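Local coordinates for riboflavin kinase, putative (Trypanosoma brucei, PDB 3BNW), which probably phosphorylates riboflavin with ATP to give FMN, as a riboflavin kinase of the flavokinase family, at residues P17-G22 against K117-G122; Y61-V66 against Q155-S160. All blocks are in the same frame, centred on the assembly; numbering follows the deposited sequence.

Contact 1 (P17-G22 against K117-G122); sequences PFFLRG and KIIVLG
The ring of F18 lies against V120. V120 CB sits over one ring face, 3.9 Å from the F18 ring centroid, a CH-pi contact offset toward the rim. V120 CG2 presses closer, 3.4 Å from F18 CZ. The F18 chi1 of 66° sets CG between its backbone N and carbonyl carbon, which carries the ring over the valine of the facing strand. On the same face of the sheet, L20 CB packs on I118 CG1. On the other face F19 CD2, at the ring edge, lies 3.8 Å from I119 CG1. K117 CB lies beside the same ring.

The strands pair antiparallel in the core sheet, consistent with the closed beta barrel of riboflavin kinases. L20 and I118 form a hydrogen-bonded pair, with L20 N to I118 O and I118 N to L20 O both 2.9 Å. V120 N donates a hydrogen bond to F18 O at 3.0 Å; the return bond F18 N to V120 O is weak. At the polar edge the stems of R21 and K117 run side by side. R21 NH2 is hydrogen-bonded to T171 O and K117 NZ to F165 O.

Strand 174-177 flanks strand 18-25 and strand 58-69 flanks strand 115-126. F175 stacks on F18, while helix 46-52 covers F18 and L20.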
loop_
_atom_site.group_PDB
_atom_site.type_symbol
_atom_site.label_atom_id
_atom_site.label_comp_id
_atom_site.label_asym_id
_atom_site.label_seq_id
_atom_site.Cartn_x
_atom_site.Cartn_y
_atom_site.Cartn_z
ATOM N N PRO A 17 -7.955 -4.509 9.330
ATOM C CA PRO A 17 -7.691 -3.441 8.371
ATOM C C PRO A 17 -7.308 -2.149 9.073
ATOM O O PRO A 17 -7.657 -1.947 10.235
ATOM C CB PRO A 17 -9.034 -3.268 7.639
ATOM C CG PRO A 17 -9.852 -4.425 8.010
ATOM C CD PRO A 17 -9.390 -4.831 9.372
ATOM N N PHE A 18 -6.595 -1.283 8.365
ATOM C CA PHE A 18 -6.138 -0.030 8.938
ATOM C C PHE A 18 -5.949 1.037 7.877
ATOM O O PHE A 18 -6.098 0.785 6.683
ATOM C CB PHE A 18 -4.834 -0.239 9.719
ATOM C CG PHE A 18 -3.662 -0.641 8.860
ATOM C CD1 PHE A 18 -2.879 0.322 8.234
ATOM C CD2 PHE A 18 -3.336 -1.978 8.692
ATOM C CE1 PHE A 18 -1.803 -0.039 7.442
ATOM C CE2 PHE A 18 -2.259 -2.348 7.907
ATOM C CZ PHE A 18 -1.489 -1.375 7.279
ATOM N N PHE A 19 -5.626 2.236 8.349
ATOM C CA PHE A 19 -5.365 3.394 7.509
ATOM C C PHE A 19 -3.941 3.866 7.785
ATOM O O PHE A 19 -3.473 3.801 8.923
ATOM C CB PHE A 19 -6.376 4.496 7.843
ATOM C CG PHE A 19 -6.112 5.805 7.150
ATOM C CD1 PHE A 19 -5.533 6.865 7.838
ATOM C CD2 PHE A 19 -6.454 5.980 5.815
ATOM C CE1 PHE A 19 -5.294 8.078 7.204
ATOM C CE2 PHE A 19 -6.219 7.185 5.174
ATOM C CZ PHE A 19 -5.635 8.236 5.870
ATOM N N LEU A 20 -3.254 4.327 6.746
ATOM C CA LEU A 20 -1.883 4.805 6.889
ATOM C C LEU A 20 -1.663 6.008 5.996
ATOM O O LEU A 20 -1.990 5.972 4.808
ATOM C CB LEU A 20 -0.889 3.689 6.546
ATOM C CG LEU A 20 0.614 3.962 6.717
ATOM C CD1 LEU A 20 0.947 4.518 8.096
ATOM C CD2 LEU A 20 1.424 2.681 6.451
ATOM N N ARG A 21 -1.127 7.079 6.573
ATOM C CA ARG A 21 -0.821 8.299 5.823
ATOM C C ARG A 21 0.640 8.657 6.049
ATOM O O ARG A 21 1.101 8.681 7.190
ATOM C CB ARG A 21 -1.721 9.459 6.275
ATOM C CG ARG A 21 -1.419 10.797 5.578
ATOM C CD ARG A 21 -2.370 11.914 6.012
ATOM N NE ARG A 21 -2.358 12.132 7.465
ATOM C CZ ARG A 21 -3.374 11.892 8.295
ATOM N NH1 ARG A 21 -4.538 11.431 7.848
ATOM N NH2 ARG A 21 -3.232 12.128 9.594
ATOM N N GLY A 22 1.361 8.930 4.966
ATOM C CA GLY A 22 2.773 9.296 5.054
ATOM C C GLY A 22 3.324 9.772 3.725
ATOM O O GLY A 22 2.705 9.566 2.687
ATOM N N LYS A 117 -1.951 8.145 0.973
ATOM C CA LYS A 117 -2.882 7.648 1.959
ATOM C C LYS A 117 -3.334 6.286 1.484
ATOM O O LYS A 117 -3.697 6.140 0.323
ATOM C CB LYS A 117 -4.078 8.599 2.073
ATOM C CG LYS A 117 -3.714 10.012 2.499
ATOM C CD LYS A 117 -4.914 10.944 2.423
ATOM C CE LYS A 117 -4.491 12.414 2.397
ATOM N NZ LYS A 117 -5.651 13.334 2.234
ATOM N N ILE A 118 -3.290 5.285 2.359
ATOM C CA ILE A 118 -3.756 3.947 1.990
ATOM C C ILE A 118 -4.674 3.350 3.051
ATOM O O ILE A 118 -4.495 3.587 4.245
ATOM C CB ILE A 118 -2.580 2.963 1.678
ATOM C CG1 ILE A 118 -1.625 2.832 2.865
ATOM C CG2 ILE A 118 -1.804 3.420 0.442
ATOM C CD1 ILE A 118 -0.685 1.637 2.766
ATOM N N ILE A 119 -5.679 2.609 2.589
ATOM C CA ILE A 119 -6.478 1.736 3.442
ATOM C C ILE A 119 -6.104 0.289 3.076
ATOM O O ILE A 119 -6.296 -0.131 1.935
ATOM C CB ILE A 119 -7.993 1.989 3.251
ATOM C CG1 ILE A 119 -8.347 3.407 3.722
ATOM C CG2 ILE A 119 -8.821 0.959 4.025
ATOM C CD1 ILE A 119 -9.824 3.771 3.636
ATOM N N VAL A 120 -5.536 -0.447 4.033
ATOM C CA VAL A 120 -5.121 -1.837 3.814
ATOM C C VAL A 120 -6.247 -2.768 4.236
ATOM O O VAL A 120 -6.585 -2.823 5.406
ATOM C CB VAL A 120 -3.835 -2.197 4.607
ATOM C CG1 VAL A 120 -3.573 -3.685 4.549
ATOM C CG2 VAL A 120 -2.639 -1.445 4.072
ATOM N N LEU A 121 -6.813 -3.502 3.283
ATOM C CA LEU A 121 -8.017 -4.292 3.524
ATOM C C LEU A 121 -7.755 -5.789 3.648
ATOM O O LEU A 121 -8.608 -6.520 4.147
ATOM C CB LEU A 121 -9.041 -4.031 2.418
ATOM C CG LEU A 121 -9.608 -2.604 2.403
ATOM C CD1 LEU A 121 -10.293 -2.299 1.082
ATOM C CD2 LEU A 121 -10.556 -2.395 3.570
ATOM N N GLY A 122 -6.593 -6.263 3.202
ATOM C CA GLY A 122 -6.273 -7.677 3.377
ATOM C C GLY A 122 -4.876 -8.080 2.956
ATOM O O GLY A 122 -4.114 -7.278 2.397
#

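Contact 2 (Y61-V66 against Q155-S160); sequences YGWGTV and QLQEFS
Segment 155-160 follows helix 133-151 as a weakly bonded helical turn running into a 3-10 turn at 158-160. It packs on one face of the antiparallel sheet of the riboflavin kinase fold, and W63 of strand 58-69 is the residue it closes over. W63 NE1 donates a hydrogen bond to L156 O at 3.0 Å, with an N-H...O angle of 157°. The acceptor lies near the indole plane, but the donor stands above the carbonyl plane of L156. F159 N reaches the same oxygen from the opposite face of that plane, so one carbonyl serves both the turn and the indole.

S160 covers a face of the indole. Its CB lies 3.9 Å from the centroid of the six-membered ring, nearly on the ring normal, in a CH-pi contact. With OG between the backbone N and carbonyl carbon (chi1 66°), S160 OG hydrogen-bonds back to Q157 O at 2.9 Å. S160 N also bonds to Q157 O. At the indole edge the Q157 amide crosses obliquely, with NE2 3.3 Å from W63 CZ2 and the planes 56° apart. F159 CB packs at W63 CD1, 3.8 Å away. L156 CD2 approaches the edge of the Y61 ring more loosely.

Y61 OH bonds to Q11 OE1. The Y61 side chain also touches T147 and M150 of helix 133-151. L121 of strand 115-126 lies against W63 and F159. From strand 75-87, P81 packs on W63 and P79 on S160.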
loop_
_atom_site.group_PDB
_atom_site.type_symbol
_atom_site.label_atom_id
_atom_site.label_comp_id
_atom_site.label_asym_id
_atom_site.label_seq_id
_atom_site.Cartn_x
_atom_site.Cartn_y
_atom_site.Cartn_z
ATOM N N TYR A 61 -3.004 -5.569 0.336
ATOM C CA TYR A 61 -3.728 -4.881 -0.717
ATOM C C TYR A 61 -4.810 -3.963 -0.160
ATOM O O TYR A 61 -5.208 -4.082 0.999
ATOM C CB TYR A 61 -4.343 -5.907 -1.674
ATOM C CG TYR A 61 -5.423 -6.777 -1.066
ATOM C CD1 TYR A 61 -6.762 -6.393 -1.114
ATOM C CD2 TYR A 61 -5.114 -7.981 -0.450
ATOM C CE1 TYR A 61 -7.760 -7.180 -0.559
ATOM C CE2 TYR A 61 -6.108 -8.778 0.103
ATOM C CZ TYR A 61 -7.431 -8.370 0.046
ATOM O OH TYR A 61 -8.429 -9.151 0.593
ATOM N N GLY A 62 -5.288 -3.048 -0.998
ATOM C CA GLY A 62 -6.370 -2.143 -0.613
ATOM C C GLY A 62 -6.501 -0.967 -1.555
ATOM O O GLY A 62 -6.116 -1.050 -2.715
ATOM N N TRP A 63 -7.039 0.137 -1.041
ATOM C CA TRP A 63 -7.227 1.361 -1.818
ATOM C C TRP A 63 -6.253 2.425 -1.358
ATOM O O TRP A 63 -5.974 2.532 -0.169
ATOM C CB TRP A 63 -8.645 1.895 -1.638
ATOM C CG TRP A 63 -9.697 1.000 -2.172
ATOM C CD1 TRP A 63 -10.500 0.173 -1.457
ATOM C CD2 TRP A 63 -10.073 0.845 -3.544
ATOM N NE1 TRP A 63 -11.354 -0.493 -2.295
ATOM C CE2 TRP A 63 -11.112 -0.102 -3.583
ATOM C CE3 TRP A 63 -9.632 1.415 -4.743
ATOM C CZ2 TRP A 63 -11.724 -0.499 -4.775
ATOM C CZ3 TRP A 63 -10.239 1.020 -5.931
ATOM C CH2 TRP A 63 -11.277 0.071 -5.935
ATOM N N GLY A 64 -5.748 3.219 -2.295
ATOM C CA GLY A 64 -4.837 4.309 -1.961
ATOM C C GLY A 64 -5.058 5.545 -2.800
ATOM O O GLY A 64 -5.698 5.491 -3.848
ATOM N N THR A 65 -4.520 6.665 -2.333
ATOM C CA THR A 65 -4.566 7.918 -3.086
ATOM C C THR A 65 -3.213 8.620 -2.997
ATOM O O THR A 65 -2.429 8.358 -2.077
ATOM C CB THR A 65 -5.678 8.871 -2.554
ATOM O OG1 THR A 65 -5.362 9.296 -1.223
ATOM C CG2 THR A 65 -7.035 8.168 -2.551
ATOM N N VAL A 66 -2.952 9.501 -3.956
ATOM C CA VAL A 66 -1.723 10.288 -3.991
ATOM C C VAL A 66 -2.092 11.766 -4.099
ATOM O O VAL A 66 -2.959 12.140 -4.887
ATOM C CB VAL A 66 -0.802 9.848 -5.162
ATOM C CG1 VAL A 66 0.377 10.795 -5.322
ATOM C CG2 VAL A 66 -0.308 8.441 -4.926
ATOM N N GLN A 155 -18.569 -5.381 -0.869
ATOM C CA GLN A 155 -18.163 -4.987 0.477
ATOM C C GLN A 155 -16.897 -4.127 0.435
ATOM O O GLN A 155 -16.867 -3.032 0.999
ATOM C CB GLN A 155 -17.928 -6.238 1.332
ATOM C CG GLN A 155 -17.902 -6.000 2.839
ATOM C CD GLN A 155 -17.259 -7.158 3.602
ATOM O OE1 GLN A 155 -16.155 -7.604 3.264
ATOM N NE2 GLN A 155 -17.943 -7.642 4.639
ATOM N N LEU A 156 -15.872 -4.627 -0.260
ATOM C CA LEU A 156 -14.550 -3.979 -0.320
ATOM C C LEU A 156 -14.488 -2.784 -1.274
ATOM O O LEU A 156 -13.734 -1.849 -1.034
ATOM C CB LEU A 156 -13.464 -4.999 -0.699
ATOM C CG LEU A 156 -12.798 -5.791 0.435
ATOM C CD1 LEU A 156 -13.777 -6.193 1.521
ATOM C CD2 LEU A 156 -12.101 -7.019 -0.130
ATOM N N GLN A 157 -15.269 -2.826 -2.348
ATOM C CA GLN A 157 -15.358 -1.712 -3.304
ATOM C C GLN A 157 -15.786 -0.393 -2.628
ATOM O O GLN A 157 -15.353 0.692 -3.035
ATOM C CB GLN A 157 -16.351 -2.072 -4.423
ATOM C CG GLN A 157 -16.480 -1.057 -5.565
ATOM C CD GLN A 157 -15.604 -1.389 -6.761
ATOM O OE1 GLN A 157 -16.082 -1.435 -7.896
ATOM N NE2 GLN A 157 -14.318 -1.626 -6.514
ATOM N N GLU A 158 -16.623 -0.499 -1.595
ATOM C CA GLU A 158 -17.170 0.664 -0.881
ATOM C C GLU A 158 -16.099 1.497 -0.154
ATOM O O GLU A 158 -16.310 2.684 0.107
ATOM C CB GLU A 158 -18.242 0.196 0.118
ATOM C CG GLU A 158 -19.192 1.279 0.634
ATOM C CD GLU A 158 -20.320 1.613 -0.338
ATOM O OE1 GLU A 158 -20.038 1.857 -1.533
ATOM O OE2 GLU A 158 -21.490 1.652 0.103
ATOM N N PHE A 159 -14.964 0.876 0.167
ATOM C CA PHE A 159 -13.843 1.560 0.835
ATOM C C PHE A 159 -13.050 2.520 -0.055
ATOM O O PHE A 159 -12.175 3.238 0.434
ATOM C CB PHE A 159 -12.872 0.537 1.431
ATOM C CG PHE A 159 -13.362 -0.092 2.691
ATOM C CD1 PHE A 159 -14.104 -1.262 2.653
ATOM C CD2 PHE A 159 -13.081 0.485 3.917
ATOM C CE1 PHE A 159 -14.552 -1.850 3.819
ATOM C CE2 PHE A 159 -13.523 -0.096 5.083
ATOM C CZ PHE A 159 -14.264 -1.268 5.037
ATOM N N SER A 160 -13.329 2.517 -1.354
ATOM C CA SER A 160 -12.770 3.527 -2.240
ATOM C C SER A 160 -13.272 4.917 -1.836
ATOM O O SER A 160 -12.540 5.900 -1.944
ATOM C CB SER A 160 -13.134 3.232 -3.700
ATOM O OG SER A 160 -14.527 3.360 -3.925
#

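From the N terminus, the chain lays down 17-22 first, then 61-66, then 117-122, and last 155-160. Contact 1 closes a loop of 94 residues when 117-122 returns to the first strand. Contact 2 closes one of 88 when the turn after helix 133-151 comes back to 61-66. The two loops cross, since their segments alternate. The centres of the two contacts lie about 9 Å apart. Strands 58-69 and 115-126 are sheet neighbours, joined by probable hydrogen bonds from I119 N to W63 O and from T65 N to K117 O. At L121 and G122, both facing Y61, strand 115-126 makes a classic beta bulge. Strand 18-25, the neighbouring strands 115-126 and 58-69, and the turn at 155-160 are thus tied together.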